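Local coordinates for protein putative prolyl-tRNA synthetase (Leishmania major, PDB 5XIL) that probably attaches L-proline to tRNA(Pro) at the cost of ATP, this piece holding the class II catalytic core, the anticodon-binding domain and the zinc-binding C-terminal domain, at residues A[124-129]-A[246-251]; A[48-53]-A[134-139]; A[313-318]-A[381-386]. One frame throughout, in Å; residues are numbered along the deposited sequence.

Contact 1: residues A[124-129]-A[246-251]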
ATOM      1  N   ARG A 124      22.386  18.647  -5.915  1.00 27.30           N
ATOM      2  CA  ARG A 124      23.491  19.232  -6.681  1.00 29.67           C
ATOM      3  C   ARG A 124      23.469  20.709  -6.582  1.00 26.99           C
ATOM      4  O   ARG A 124      24.500  21.319  -6.738  1.00 30.55           O
ATOM      5  CB  ARG A 124      23.422  18.816  -8.162  1.00 32.84           C
ATOM      6  CG  ARG A 124      23.633  17.319  -8.370  1.00 37.55           C
ATOM      7  CD  ARG A 124      22.947  16.817  -9.638  1.00 40.40           C
ATOM      8  NE  ARG A 124      21.517  17.144  -9.643  1.00 46.94           N
ATOM      9  CZ  ARG A 124      20.690  17.014 -10.685  1.00 51.39           C
ATOM     10  NH1 ARG A 124      21.127  16.527 -11.854  1.00 60.03           N
ATOM     11  NH2 ARG A 124      19.410  17.365 -10.560  1.00 43.59           N
ATOM     12  N   SER A 125      22.304  21.294  -6.303  1.00 24.58           N
ATOM     13  CA  SER A 125      22.154  22.731  -6.156  1.00 23.07           C
ATOM     14  C   SER A 125      20.830  22.996  -5.452  1.00 23.36           C
ATOM     15  O   SER A 125      20.052  22.051  -5.212  1.00 24.25           O
ATOM     16  CB  SER A 125      22.153  23.389  -7.547  1.00 25.68           C
ATOM     17  OG  SER A 125      20.873  23.255  -8.186  1.00 24.30           O
ATOM     18  N   HIS A 126      20.550  24.239  -5.159  1.00 22.62           N
ATOM     19  CA  HIS A 126      19.339  24.577  -4.501  1.00 25.73           C
ATOM     20  C   HIS A 126      18.109  24.137  -5.290  1.00 25.92           C
ATOM     21  O   HIS A 126      17.088  23.923  -4.722  1.00 25.00           O
ATOM     22  CB  HIS A 126      19.250  26.067  -4.300  1.00 29.06           C
ATOM     23  CG  HIS A 126      18.889  26.801  -5.550  1.00 39.29           C
ATOM     24  ND1 HIS A 126      19.789  27.070  -6.554  1.00 45.24           N
ATOM     25  CD2 HIS A 126      17.710  27.293  -5.973  1.00 45.92           C
ATOM     26  CE1 HIS A 126      19.179  27.707  -7.533  1.00 43.39           C
ATOM     27  NE2 HIS A 126      17.916  27.852  -7.207  1.00 42.16           N
ATOM     28  N   ARG A 127      18.245  23.969  -6.602  1.00 25.53           N
ATOM     29  CA  ARG A 127      17.113  23.650  -7.431  1.00 25.57           C
ATOM     30  C   ARG A 127      16.621  22.195  -7.184  1.00 24.45           C
ATOM     31  O   ARG A 127      15.532  21.834  -7.579  1.00 22.58           O
ATOM     32  CB  ARG A 127      17.517  23.769  -8.890  1.00 28.18           C
ATOM     33  CG  ARG A 127      18.042  25.157  -9.259  1.00 32.46           C
ATOM     34  CD  ARG A 127      18.362  25.229 -10.745  1.00 38.94           C
ATOM     35  NE  ARG A 127      19.481  24.358 -11.132  1.00 39.94           N
ATOM     36  CZ  ARG A 127      20.763  24.654 -10.937  1.00 42.67           C
ATOM     37  NH1 ARG A 127      21.085  25.795 -10.344  1.00 41.42           N
ATOM     38  NH2 ARG A 127      21.720  23.796 -11.310  1.00 45.05           N
ATOM     39  N   ASP A 128      17.436  21.370  -6.559  1.00 23.74           N
ATOM     40  CA  ASP A 128      17.033  20.006  -6.186  1.00 23.03           C
ATOM     41  C   ASP A 128      16.253  19.910  -4.867  1.00 19.58           C
ATOM     42  O   ASP A 128      15.768  18.858  -4.523  1.00 23.82           O
ATOM     43  CB  ASP A 128      18.254  19.105  -6.146  1.00 22.95           C
ATOM     44  CG  ASP A 128      18.977  19.058  -7.486  1.00 30.69           C
ATOM     45  OD1 ASP A 128      18.296  18.773  -8.502  1.00 27.74           O
ATOM     46  OD2 ASP A 128      20.218  19.308  -7.541  1.00 28.49           O
ATOM     47  N   LEU A 129      16.057  21.001  -4.177  1.00 18.16           N
ATOM     48  CA  LEU A 129      15.394  20.972  -2.884  1.00 19.07           C
ATOM     49  C   LEU A 129      13.991  21.428  -3.084  1.00 19.29           C
ATOM     50  O   LEU A 129      13.755  22.268  -3.920  1.00 22.30           O
ATOM     51  CB  LEU A 129      16.092  21.900  -1.913  1.00 17.93           C
ATOM     52  CG  LEU A 129      17.524  21.515  -1.514  1.00 17.64           C
ATOM     53  CD1 LEU A 129      18.118  22.581  -0.650  1.00 18.59           C
ATOM     54  CD2 LEU A 129      17.551  20.170  -0.814  1.00 18.98           C
ATOM     55  N   GLN A 246      25.308  25.401  -3.017  1.00 21.18           N
ATOM     56  CA  GLN A 246      25.678  26.832  -3.033  1.00 20.48           C
ATOM     57  C   GLN A 246      24.468  27.693  -2.801  1.00 20.07           C
ATOM     58  O   GLN A 246      23.360  27.419  -3.327  1.00 20.92           O
ATOM     59  CB  GLN A 246      26.323  27.222  -4.386  1.00 21.62           C
ATOM     60  CG  GLN A 246      27.669  26.543  -4.661  1.00 26.43           C
ATOM     61  CD  GLN A 246      28.621  26.699  -3.502  1.00 28.83           C
ATOM     62  OE1 GLN A 246      28.685  25.836  -2.637  1.00 27.05           O
ATOM     63  NE2 GLN A 246      29.324  27.837  -3.441  1.00 29.63           N
ATOM     64  N   ASP A 247      24.652  28.732  -2.002  1.00 18.96           N
ATOM     65  CA  ASP A 247      23.603  29.649  -1.733  1.00 23.06           C
ATOM     66  C   ASP A 247      23.219  30.323  -3.062  1.00 21.89           C
ATOM     67  O   ASP A 247      24.083  30.886  -3.701  1.00 22.29           O
ATOM     68  CB  ASP A 247      24.107  30.694  -0.782  1.00 23.21           C
ATOM     69  CG  ASP A 247      23.098  31.754  -0.501  1.00 27.15           C
ATOM     70  OD1 ASP A 247      22.116  31.894  -1.244  1.00 28.25           O
ATOM     71  OD2 ASP A 247      23.312  32.434   0.487  1.00 25.53           O
ATOM     72  N   PRO A 248      21.966  30.186  -3.517  1.00 26.08           N
ATOM     73  CA  PRO A 248      21.583  30.765  -4.837  1.00 27.20           C
ATOM     74  C   PRO A 248      21.716  32.295  -4.915  1.00 30.27           C
ATOM     75  O   PRO A 248      21.855  32.842  -6.011  1.00 34.39           O
ATOM     76  CB  PRO A 248      20.118  30.375  -4.972  1.00 28.84           C
ATOM     77  CG  PRO A 248      19.641  30.254  -3.534  1.00 29.18           C
ATOM     78  CD  PRO A 248      20.812  29.575  -2.841  1.00 27.81           C
ATOM     79  N   GLU A 249      21.706  32.966  -3.760  1.00 30.50           N
ATOM     80  CA  GLU A 249      21.824  34.397  -3.672  1.00 34.19           C
ATOM     81  C   GLU A 249      23.277  34.770  -3.365  1.00 33.32           C
ATOM     82  O   GLU A 249      23.586  35.947  -3.310  1.00 35.82           O
ATOM     83  CB  GLU A 249      20.806  34.924  -2.620  1.00 39.74           C
ATOM     84  CG  GLU A 249      19.292  34.808  -2.921  1.00 49.62           C
ATOM     85  N   ASN A 250      24.194  33.783  -3.203  1.00 30.85           N
ATOM     86  CA  ASN A 250      25.615  34.097  -2.954  1.00 25.16           C
ATOM     87  C   ASN A 250      26.520  32.921  -3.246  1.00 24.99           C
ATOM     88  O   ASN A 250      26.644  32.023  -2.413  1.00 24.37           O
ATOM     89  CB  ASN A 250      25.770  34.478  -1.490  1.00 24.68           C
ATOM     90  CG  ASN A 250      27.191  34.845  -1.100  1.00 26.07           C
ATOM     91  OD1 ASN A 250      28.155  34.702  -1.860  1.00 23.41           O
ATOM     92  ND2 ASN A 250      27.324  35.357   0.106  1.00 25.62           N
ATOM     93  N   ASN A 251      27.144  32.907  -4.416  1.00 26.62           N
ATOM     94  CA  ASN A 251      27.860  31.703  -4.861  1.00 25.61           C
ATOM     95  C   ASN A 251      29.210  31.550  -4.218  1.00 23.82           C
ATOM     96  O   ASN A 251      29.939  30.577  -4.493  1.00 22.15           O
ATOM     97  CB  ASN A 251      27.928  31.677  -6.385  1.00 25.86           C
ATOM     98  CG  ASN A 251      28.138  30.266  -6.930  1.00 29.04           C
ATOM     99  OD1 ASN A 251      27.441  29.300  -6.520  1.00 24.03           O
ATOM    100  ND2 ASN A 251      29.135  30.122  -7.827  1.00 26.95           N
TER
HETATM  101  O   HOH W   1      25.415  23.731  -5.485  1.00 24.69           O
HETATM  102  O   HOH W   2      22.583  25.931  -5.472  1.00 20.12           O
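His126 and Pro248 meet at the surface of the class II synthetase core domain, where a 3-10 turn leading toward strand 131-139 faces the type I beta turn Asp247-Asn250 that follows strand 245-247. The contact is a CH-pi contact: Pro248 CB stands over the middle of the imidazole of His126, 3.7 Å from the ring centroid and 10° off its normal. Proline suits both jobs here, its fixed phi fitting the turn and its ring offering C-H groups to the aromatic face. Behind the imidazole lies Arg127 CG, nearer the rim of the opposite face, so the ring is sandwiched. With chi1 at 77°, CG of His126 sits between its own backbone N and carbonyl carbon, which brings ND1 round to the same water that the backbone N of His126 binds. Within the turn, Asp247 OD1 accepts from Glu249 N, an Asx turn that spans Pro248. A separate water joins Arg124 O to Gln246 N. The water in the plane of the imidazole, at its edge, accepts from His126 N and donates to Gln246 O, lying 2.7 Å from Gln246 O.

Contact 2: residues A[48-53]-A[134-139]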
ATOM      1  N   CYS A  48      -5.548   0.033   6.365  1.00 11.05           N
ATOM      2  CA  CYS A  48      -6.325   1.259   6.560  1.00 11.14           C
ATOM      3  C   CYS A  48      -5.411   2.423   6.860  1.00 10.84           C
ATOM      4  O   CYS A  48      -5.582   3.540   6.337  1.00 10.22           O
ATOM      5  CB  CYS A  48      -7.353   1.153   7.686  1.00 10.92           C
ATOM      6  SG  CYS A  48      -8.738   0.091   7.250  1.00 12.45           S
ATOM      7  N   VAL A  49      -4.420   2.139   7.722  1.00 10.10           N
ATOM      8  CA  VAL A  49      -3.425   3.138   8.036  1.00 10.70           C
ATOM      9  C   VAL A  49      -2.605   3.541   6.824  1.00 11.12           C
ATOM     10  O   VAL A  49      -2.340   4.769   6.557  1.00 13.05           O
ATOM     11  CB  VAL A  49      -2.509   2.689   9.188  1.00 10.18           C
ATOM     12  CG1 VAL A  49      -1.326   3.648   9.354  1.00 12.05           C
ATOM     13  CG2 VAL A  49      -3.314   2.536  10.461  1.00 10.44           C
ATOM     14  N   GLN A  50      -2.208   2.546   6.064  1.00 11.57           N
ATOM     15  CA  GLN A  50      -1.460   2.819   4.840  1.00 14.11           C
ATOM     16  C   GLN A  50      -2.243   3.731   3.870  1.00 13.68           C
ATOM     17  O   GLN A  50      -1.701   4.675   3.333  1.00 12.64           O
ATOM     18  CB  GLN A  50      -1.107   1.545   4.095  1.00 16.82           C
ATOM     19  CG  GLN A  50       0.013   0.791   4.689  1.00 21.48           C
ATOM     20  CD  GLN A  50       0.381  -0.494   3.925  1.00 26.27           C
ATOM     21  OE1 GLN A  50      -0.471  -1.197   3.439  1.00 28.97           O
ATOM     22  NE2 GLN A  50       1.640  -0.795   3.889  1.00 30.75           N
ATOM     23  N   ARG A  51      -3.505   3.432   3.642  1.00 14.28           N
ATOM     24  CA  ARG A  51      -4.337   4.242   2.782  1.00 14.79           C
ATOM     25  C   ARG A  51      -4.459   5.676   3.269  1.00 12.77           C
ATOM     26  O   ARG A  51      -4.211   6.606   2.510  1.00 11.39           O
ATOM     27  CB  ARG A  51      -5.678   3.599   2.593  1.00 16.72           C
ATOM     28  CG  ARG A  51      -5.548   2.355   1.717  1.00 23.32           C
ATOM     29  CD  ARG A  51      -6.857   1.563   1.677  1.00 29.46           C
ATOM     30  NE  ARG A  51      -6.719   0.364   0.854  1.00 32.72           N
ATOM     31  CZ  ARG A  51      -7.541  -0.683   0.946  1.00 38.30           C
ATOM     32  NH1 ARG A  51      -8.536  -0.660   1.791  1.00 34.97           N
ATOM     33  NH2 ARG A  51      -7.369  -1.744   0.174  1.00 44.15           N
ATOM     34  N   PHE A  52      -4.771   5.840   4.549  1.00 13.44           N
ATOM     35  CA  PHE A  52      -5.168   7.078   5.155  1.00 12.82           C
ATOM     36  C   PHE A  52      -3.922   7.943   5.300  1.00 13.54           C
ATOM     37  O   PHE A  52      -3.932   9.062   4.897  1.00 12.54           O
ATOM     38  CB  PHE A  52      -5.806   6.786   6.526  1.00 14.08           C
ATOM     39  CG  PHE A  52      -6.191   7.990   7.351  1.00 14.23           C
ATOM     40  CD1 PHE A  52      -7.373   8.678   7.102  1.00 16.77           C
ATOM     41  CD2 PHE A  52      -5.356   8.468   8.367  1.00 15.87           C
ATOM     42  CE1 PHE A  52      -7.749   9.757   7.891  1.00 18.94           C
ATOM     43  CE2 PHE A  52      -5.741   9.537   9.170  1.00 17.31           C
ATOM     44  CZ  PHE A  52      -6.915  10.197   8.909  1.00 16.98           C
ATOM     45  N   LEU A  53      -2.906   7.417   5.991  1.00 12.86           N
ATOM     46  CA  LEU A  53      -1.636   8.153   6.182  1.00 13.95           C
ATOM     47  C   LEU A  53      -0.876   8.345   4.860  1.00 13.15           C
ATOM     48  O   LEU A  53      -0.364   9.414   4.604  1.00 13.31           O
ATOM     49  CB  LEU A  53      -0.717   7.425   7.194  1.00 13.32           C
ATOM     50  CG  LEU A  53       0.651   8.032   7.452  1.00 13.12           C
ATOM     51  CD1 LEU A  53       0.467   9.449   7.973  1.00 13.59           C
ATOM     52  CD2 LEU A  53       1.413   7.110   8.437  1.00 12.79           C
ATOM     53  N   ASN A 134       9.449   8.963   1.249  1.00 11.37           N
ATOM     54  CA  ASN A 134       8.860   8.087   2.178  1.00 12.17           C
ATOM     55  C   ASN A 134       8.995   6.679   1.693  1.00 13.12           C
ATOM     56  O   ASN A 134       8.939   6.390   0.480  1.00 12.20           O
ATOM     57  CB  ASN A 134       7.362   8.446   2.298  1.00 13.57           C
ATOM     58  CG  ASN A 134       6.620   7.542   3.240  1.00 14.47           C
ATOM     59  OD1 ASN A 134       6.952   7.500   4.426  1.00 14.85           O
ATOM     60  ND2 ASN A 134       5.679   6.750   2.724  1.00 15.93           N
ATOM     61  N   MET A 135       9.082   5.761   2.639  1.00 15.00           N
ATOM     62  CA  MET A 135       9.128   4.342   2.358  1.00 17.16           C
ATOM     63  C   MET A 135       8.207   3.595   3.309  1.00 16.75           C
ATOM     64  O   MET A 135       8.128   3.948   4.476  1.00 14.66           O
ATOM     65  CB  MET A 135      10.537   3.846   2.635  1.00 20.82           C
ATOM     66  CG  MET A 135      11.547   4.382   1.703  1.00 27.29           C
ATOM     67  SD  MET A 135      13.206   3.746   2.145  1.00 40.90           S
ATOM     68  CE  MET A 135      13.424   4.488   3.735  1.00 35.19           C
ATOM     69  N   TRP A 136       7.466   2.648   2.785  1.00 17.17           N
ATOM     70  CA  TRP A 136       6.672   1.688   3.557  1.00 18.72           C
ATOM     71  C   TRP A 136       7.474   0.425   3.614  1.00 23.36           C
ATOM     72  O   TRP A 136       7.748  -0.181   2.593  1.00 24.73           O
ATOM     73  CB  TRP A 136       5.311   1.448   2.908  1.00 17.95           C
ATOM     74  CG  TRP A 136       4.409   2.618   3.034  1.00 19.36           C
ATOM     75  CD1 TRP A 136       4.236   3.620   2.118  1.00 19.22           C
ATOM     76  CD2 TRP A 136       3.571   2.969   4.159  1.00 19.21           C
ATOM     77  NE1 TRP A 136       3.356   4.538   2.600  1.00 18.53           N
ATOM     78  CE2 TRP A 136       2.910   4.164   3.832  1.00 20.12           C
ATOM     79  CE3 TRP A 136       3.283   2.369   5.366  1.00 21.80           C
ATOM     80  CZ2 TRP A 136       1.999   4.774   4.684  1.00 17.78           C
ATOM     81  CZ3 TRP A 136       2.401   2.992   6.223  1.00 20.93           C
ATOM     82  CH2 TRP A 136       1.775   4.186   5.878  1.00 21.39           C
ATOM     83  N   ASN A 137       7.977   0.028   4.757  1.00 26.52           N
ATOM     84  CA  ASN A 137       8.718  -1.223   4.712  1.00 33.62           C
ATOM     85  C   ASN A 137       8.770  -1.951   6.002  1.00 36.20           C
ATOM     86  O   ASN A 137       8.177  -1.520   6.977  1.00 29.12           O
ATOM     87  CB  ASN A 137      10.112  -1.029   4.133  1.00 39.99           C
ATOM     88  CG  ASN A 137      10.921  -0.025   4.896  1.00 41.90           C
ATOM     89  OD1 ASN A 137      10.886   0.019   6.127  1.00 46.92           O
ATOM     90  ND2 ASN A 137      11.693   0.760   4.167  1.00 38.39           N
ATOM     91  N   ASN A 138       9.482  -3.070   6.003  1.00 45.10           N
ATOM     92  CA  ASN A 138       9.582  -3.892   7.192  1.00 49.07           C
ATOM     93  C   ASN A 138      10.955  -3.879   7.825  1.00 51.83           C
ATOM     94  O   ASN A 138      11.920  -4.346   7.239  1.00 59.16           O
ATOM     95  CB  ASN A 138       9.091  -5.301   6.897  1.00 52.75           C
ATOM     96  CG  ASN A 138       9.739  -5.899   5.699  1.00 56.39           C
ATOM     97  OD1 ASN A 138       9.304  -5.701   4.561  1.00 48.50           O
ATOM     98  ND2 ASN A 138      10.795  -6.643   5.942  1.00 68.39           N
ATOM     99  N   VAL A 139      11.010  -3.298   9.028  1.00 48.05           N
ATOM    100  CA  VAL A 139      12.164  -3.320   9.898  1.00 51.54           C
ATOM    101  C   VAL A 139      12.372  -4.662  10.684  1.00 47.94           C
ATOM    102  O   VAL A 139      11.421  -5.311  11.157  1.00 37.51           O
ATOM    103  CB  VAL A 139      12.091  -2.129  10.894  1.00 50.10           C
ATOM    104  CG1 VAL A 139      13.012  -2.334  12.086  1.00 53.40           C
ATOM    105  CG2 VAL A 139      12.419  -0.827  10.172  1.00 55.48           C
TER
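Trp136 reaches from strand 134-139 to the helix segment 48-53 and lays one face of its indole against Gln50. The helix and strand run almost antiparallel, at 172°, with their axes 11.6 Å apart, a gap that a large aromatic side chain can span. Trp136 gives up more surface than any other residue of the contact, with Gln50 second and Leu53 a smaller third.

The Gln50 contact is a CH-pi interaction. Its CG lies over the six-membered ring, 3.9 Å from the centroid and 23° off the normal, displaced toward the rim; the closest pair is Gln50 CG to Trp136 CZ3, at 3.6 Å. Because CG of Gln50 is anti to its carbonyl carbon and the chain is extended beyond it, CG is laid over the rim of the indole while the side chain passes Trp136 in the opposite direction. The amide plane stands nearly perpendicular to the ring, 89° away, so amide and indole are not stacked flat. Glutamine thus offers its CG methylene to the aromatic face and still carries a polar end, which suits a partly exposed place.

Leu53, one helical turn on, supplies the purely apolar part: its CD2 lies 3.9 Å from Trp136 CH2, approaching obliquely. This buried leucine also packs on Cys181 and Tyr182 of helix 168-189, while Trp136 touches Gln159 on the neighbouring strand 156-165. The contact therefore joins helix 40-60 to the antiparallel strands of the class II synthetase core. Between the two segments, attraction comes from dispersion and C-H contacts with the indole, which implies an association that depends on shape and close packing more than on directional polar bonds.

Contact 3: residues A[313-318]-A[381-386]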
ATOM      1  N   LEU A 313     -32.744 -17.295   6.115  1.00 34.11           N
ATOM      2  CA  LEU A 313     -31.359 -17.279   5.658  1.00 35.35           C
ATOM      3  C   LEU A 313     -31.197 -16.362   4.477  1.00 31.02           C
ATOM      4  O   LEU A 313     -30.230 -15.640   4.362  1.00 32.95           O
ATOM      5  CB  LEU A 313     -30.916 -18.698   5.322  1.00 37.88           C
ATOM      6  CG  LEU A 313     -30.833 -19.620   6.533  1.00 40.33           C
ATOM      7  CD1 LEU A 313     -30.236 -20.923   6.032  1.00 42.91           C
ATOM      8  CD2 LEU A 313     -30.016 -19.090   7.706  1.00 41.86           C
ATOM      9  N   ALA A 314     -32.161 -16.402   3.585  1.00 29.83           N
ATOM     10  CA  ALA A 314     -32.188 -15.540   2.428  1.00 28.30           C
ATOM     11  C   ALA A 314     -32.251 -14.057   2.803  1.00 27.30           C
ATOM     12  O   ALA A 314     -31.662 -13.212   2.134  1.00 24.05           O
ATOM     13  CB  ALA A 314     -33.389 -15.882   1.556  1.00 29.67           C
ATOM     14  N   SER A 315     -33.038 -13.751   3.819  1.00 24.33           N
ATOM     15  CA  SER A 315     -33.133 -12.388   4.289  0.51 23.67           C
ATOM     16  C   SER A 315     -31.764 -11.920   4.889  1.00 22.24           C
ATOM     17  O   SER A 315     -31.420 -10.752   4.764  1.00 21.52           O
ATOM     18  CB  SER A 315     -34.295 -12.247   5.282  0.51 23.40           C
ATOM     19  OG  SER A 315     -33.950 -12.697   6.583  0.51 22.71           O
ATOM     20  N   CYS A 316     -30.996 -12.828   5.501  1.00 21.13           N
ATOM     21  CA  CYS A 316     -29.664 -12.475   5.998  1.00 22.29           C
ATOM     22  C   CYS A 316     -28.735 -12.069   4.860  1.00 24.26           C
ATOM     23  O   CYS A 316     -28.079 -11.048   4.893  1.00 21.05           O
ATOM     24  CB  CYS A 316     -29.061 -13.632   6.766  1.00 23.81           C
ATOM     25  SG  CYS A 316     -29.816 -13.983   8.356  1.00 25.45           S
ATOM     26  N   TRP A 317     -28.752 -12.858   3.807  1.00 24.19           N
ATOM     27  CA  TRP A 317     -27.987 -12.582   2.622  1.00 23.29           C
ATOM     28  C   TRP A 317     -28.443 -11.288   1.996  1.00 20.66           C
ATOM     29  O   TRP A 317     -27.682 -10.521   1.560  1.00 19.14           O
ATOM     30  CB  TRP A 317     -28.160 -13.705   1.600  1.00 29.18           C
ATOM     31  CG  TRP A 317     -27.437 -14.957   1.900  1.00 37.93           C
ATOM     32  CD1 TRP A 317     -27.949 -16.194   1.889  1.00 42.72           C
ATOM     33  CD2 TRP A 317     -26.054 -15.097   2.226  1.00 50.58           C
ATOM     34  NE1 TRP A 317     -26.990 -17.116   2.181  1.00 48.06           N
ATOM     35  CE2 TRP A 317     -25.811 -16.464   2.402  1.00 52.80           C
ATOM     36  N   ARG A 318     -29.731 -11.080   1.947  1.00 19.84           N
ATOM     37  CA  ARG A 318     -30.211  -9.870   1.358  1.00 20.90           C
ATOM     38  C   ARG A 318     -29.762  -8.638   2.127  1.00 18.71           C
ATOM     39  O   ARG A 318     -29.465  -7.590   1.551  1.00 18.94           O
ATOM     40  CB  ARG A 318     -31.737  -9.911   1.318  1.00 23.65           C
ATOM     41  CG  ARG A 318     -32.375  -8.679   0.726  1.00 27.28           C
ATOM     42  CD  ARG A 318     -33.808  -9.022   0.295  1.00 32.11           C
ATOM     43  NE  ARG A 318     -34.748  -9.268   1.418  1.00 35.44           N
ATOM     44  CZ  ARG A 318     -35.258 -10.452   1.805  1.00 40.98           C
ATOM     45  NH1 ARG A 318     -34.940 -11.604   1.195  1.00 41.19           N
ATOM     46  NH2 ARG A 318     -36.121 -10.491   2.835  1.00 48.84           N
ATOM     47  N   VAL A 381     -33.422  -1.178  14.571  1.00 19.38           N
ATOM     48  CA  VAL A 381     -33.237  -0.362  13.391  1.00 19.60           C
ATOM     49  C   VAL A 381     -34.180  -0.837  12.300  1.00 17.28           C
ATOM     50  O   VAL A 381     -34.168  -2.006  11.928  1.00 16.05           O
ATOM     51  CB  VAL A 381     -31.788  -0.432  12.883  1.00 19.76           C
ATOM     52  CG1 VAL A 381     -31.668   0.336  11.579  1.00 21.14           C
ATOM     53  CG2 VAL A 381     -30.848   0.117  13.940  1.00 22.73           C
ATOM     54  N   ALA A 382     -34.956   0.089  11.747  1.00 20.07           N
ATOM     55  CA  ALA A 382     -35.946  -0.244  10.682  1.00 18.26           C
ATOM     56  C   ALA A 382     -35.252  -0.827   9.470  1.00 18.39           C
ATOM     57  O   ALA A 382     -34.162  -0.337   9.038  1.00 19.79           O
ATOM     58  CB  ALA A 382     -36.733   1.020  10.298  1.00 20.16           C
ATOM     59  N   TRP A 383     -35.849  -1.875   8.889  1.00 17.76           N
ATOM     60  CA  TRP A 383     -35.329  -2.491   7.724  1.00 18.75           C
ATOM     61  C   TRP A 383     -36.099  -2.053   6.518  1.00 22.75           C
ATOM     62  O   TRP A 383     -37.234  -2.520   6.299  1.00 19.76           O
ATOM     63  CB  TRP A 383     -35.334  -3.982   7.877  1.00 18.93           C
ATOM     64  CG  TRP A 383     -34.628  -4.698   6.785  1.00 20.06           C
ATOM     65  CD1 TRP A 383     -33.916  -4.169   5.749  1.00 21.58           C
ATOM     66  CD2 TRP A 383     -34.535  -6.096   6.643  1.00 22.03           C
ATOM     67  NE1 TRP A 383     -33.423  -5.150   4.958  1.00 20.82           N
ATOM     68  CE2 TRP A 383     -33.744  -6.350   5.508  1.00 22.90           C
ATOM     69  CE3 TRP A 383     -35.033  -7.161   7.370  1.00 24.80           C
ATOM     70  CZ2 TRP A 383     -33.494  -7.634   5.039  1.00 28.81           C
ATOM     71  CZ3 TRP A 383     -34.737  -8.428   6.956  1.00 31.38           C
ATOM     72  CH2 TRP A 383     -33.987  -8.662   5.780  1.00 28.93           C
ATOM     73  N   ASP A 384     -35.488  -1.142   5.782  1.00 20.75           N
ATOM     74  CA  ASP A 384     -36.100  -0.430   4.666  1.00 25.38           C
ATOM     75  C   ASP A 384     -34.985   0.240   3.859  1.00 23.85           C
ATOM     76  O   ASP A 384     -33.790  -0.092   4.041  1.00 21.18           O
ATOM     77  CB  ASP A 384     -37.190   0.549   5.170  1.00 25.09           C
ATOM     78  CG  ASP A 384     -36.652   1.585   6.173  1.00 27.26           C
ATOM     79  OD1 ASP A 384     -35.492   2.077   6.054  1.00 24.48           O
ATOM     80  OD2 ASP A 384     -37.406   1.908   7.074  1.00 27.15           O
ATOM     81  N   ALA A 385     -35.355   1.135   2.942  1.00 21.38           N
ATOM     82  CA  ALA A 385     -34.433   1.865   2.078  1.00 21.63           C
ATOM     83  C   ALA A 385     -33.346   2.686   2.843  1.00 18.83           C
ATOM     84  O   ALA A 385     -32.309   3.027   2.280  1.00 19.01           O
ATOM     85  CB  ALA A 385     -35.202   2.807   1.142  1.00 23.20           C
ATOM     86  N   GLN A 386     -33.650   3.042   4.063  1.00 17.05           N
ATOM     87  CA  GLN A 386     -32.781   3.907   4.860  1.00 19.77           C
ATOM     88  C   GLN A 386     -31.797   3.120   5.717  1.00 17.75           C
ATOM     89  O   GLN A 386     -30.929   3.736   6.371  1.00 18.18           O
ATOM     90  CB  GLN A 386     -33.598   4.759   5.809  1.00 20.34           C
ATOM     91  CG  GLN A 386     -34.172   5.982   5.157  1.00 24.44           C
ATOM     92  CD  GLN A 386     -35.358   5.632   4.274  1.00 23.95           C
ATOM     93  OE1 GLN A 386     -36.291   4.932   4.708  1.00 25.03           O
ATOM     94  NE2 GLN A 386     -35.338   6.117   3.054  1.00 26.09           N
TER
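The indole of Trp383 presents its benzo end to the helix segment 313-318, with Ser315 CB at the ring's edge and in its plane, 3.6 Å from Trp383 CH2. Ser315 O also approaches CH2, obliquely, at 3.5 Å. The guanidinium of Arg318 has Ser315 CA over one face, 3.4 Å above the plane and toward the rim. Although the guanidinium and indole planes are only 9° apart, the groups are offset: Arg318 NH2 comes to 4.1 Å from Trp383 CH2 at a slant. A bend at chi3 (70°) turns the arginine back along its own helix, and the side chain crosses the tryptophan at about a right angle.

All this lies in the anticodon-binding domain, a mixed five-stranded sheet flanked by helices, where helix 306-325 packs on the sheet, over strands 293-297 and 354-358. Trp383 leaves the end of edge strand 378-382 and, with CG anti to the backbone N (chi1 -172°), extends to that helix; Leu358 touches both Trp383 and Ser315. Tryptophan suits this position because its large ring is buried between the sheet edge and the helix, and its nitrogen still finds a polar partner, NE1 bonding Glu322 of the same helix. Arg366 adds a cation-pi contact to the indole. Small Ser315 lets the ring come close to the helix backbone.

From the N terminus, helix 40-60 comes first, and contact 2 brings it against strand 131-139, closing a loop of 80 residues. Segment 124-129 of contact 1 lies inside that loop, but its partner 246-251 comes well beyond it, closing a loop of 116 residues, so contacts 1 and 2 cross. Both reach the strands of the catalytic core, with centres about 32 Å apart: contact 2 ties a helix to a strand, whereas contact 1 joins two surface turns at the periphery. Contact 3 opens only after both have closed and spans 62 residues within the anticodon-binding domain, joining helix 306-325 to the exit of strand 378-382. Its centre is about 64 Å from that of contact 1.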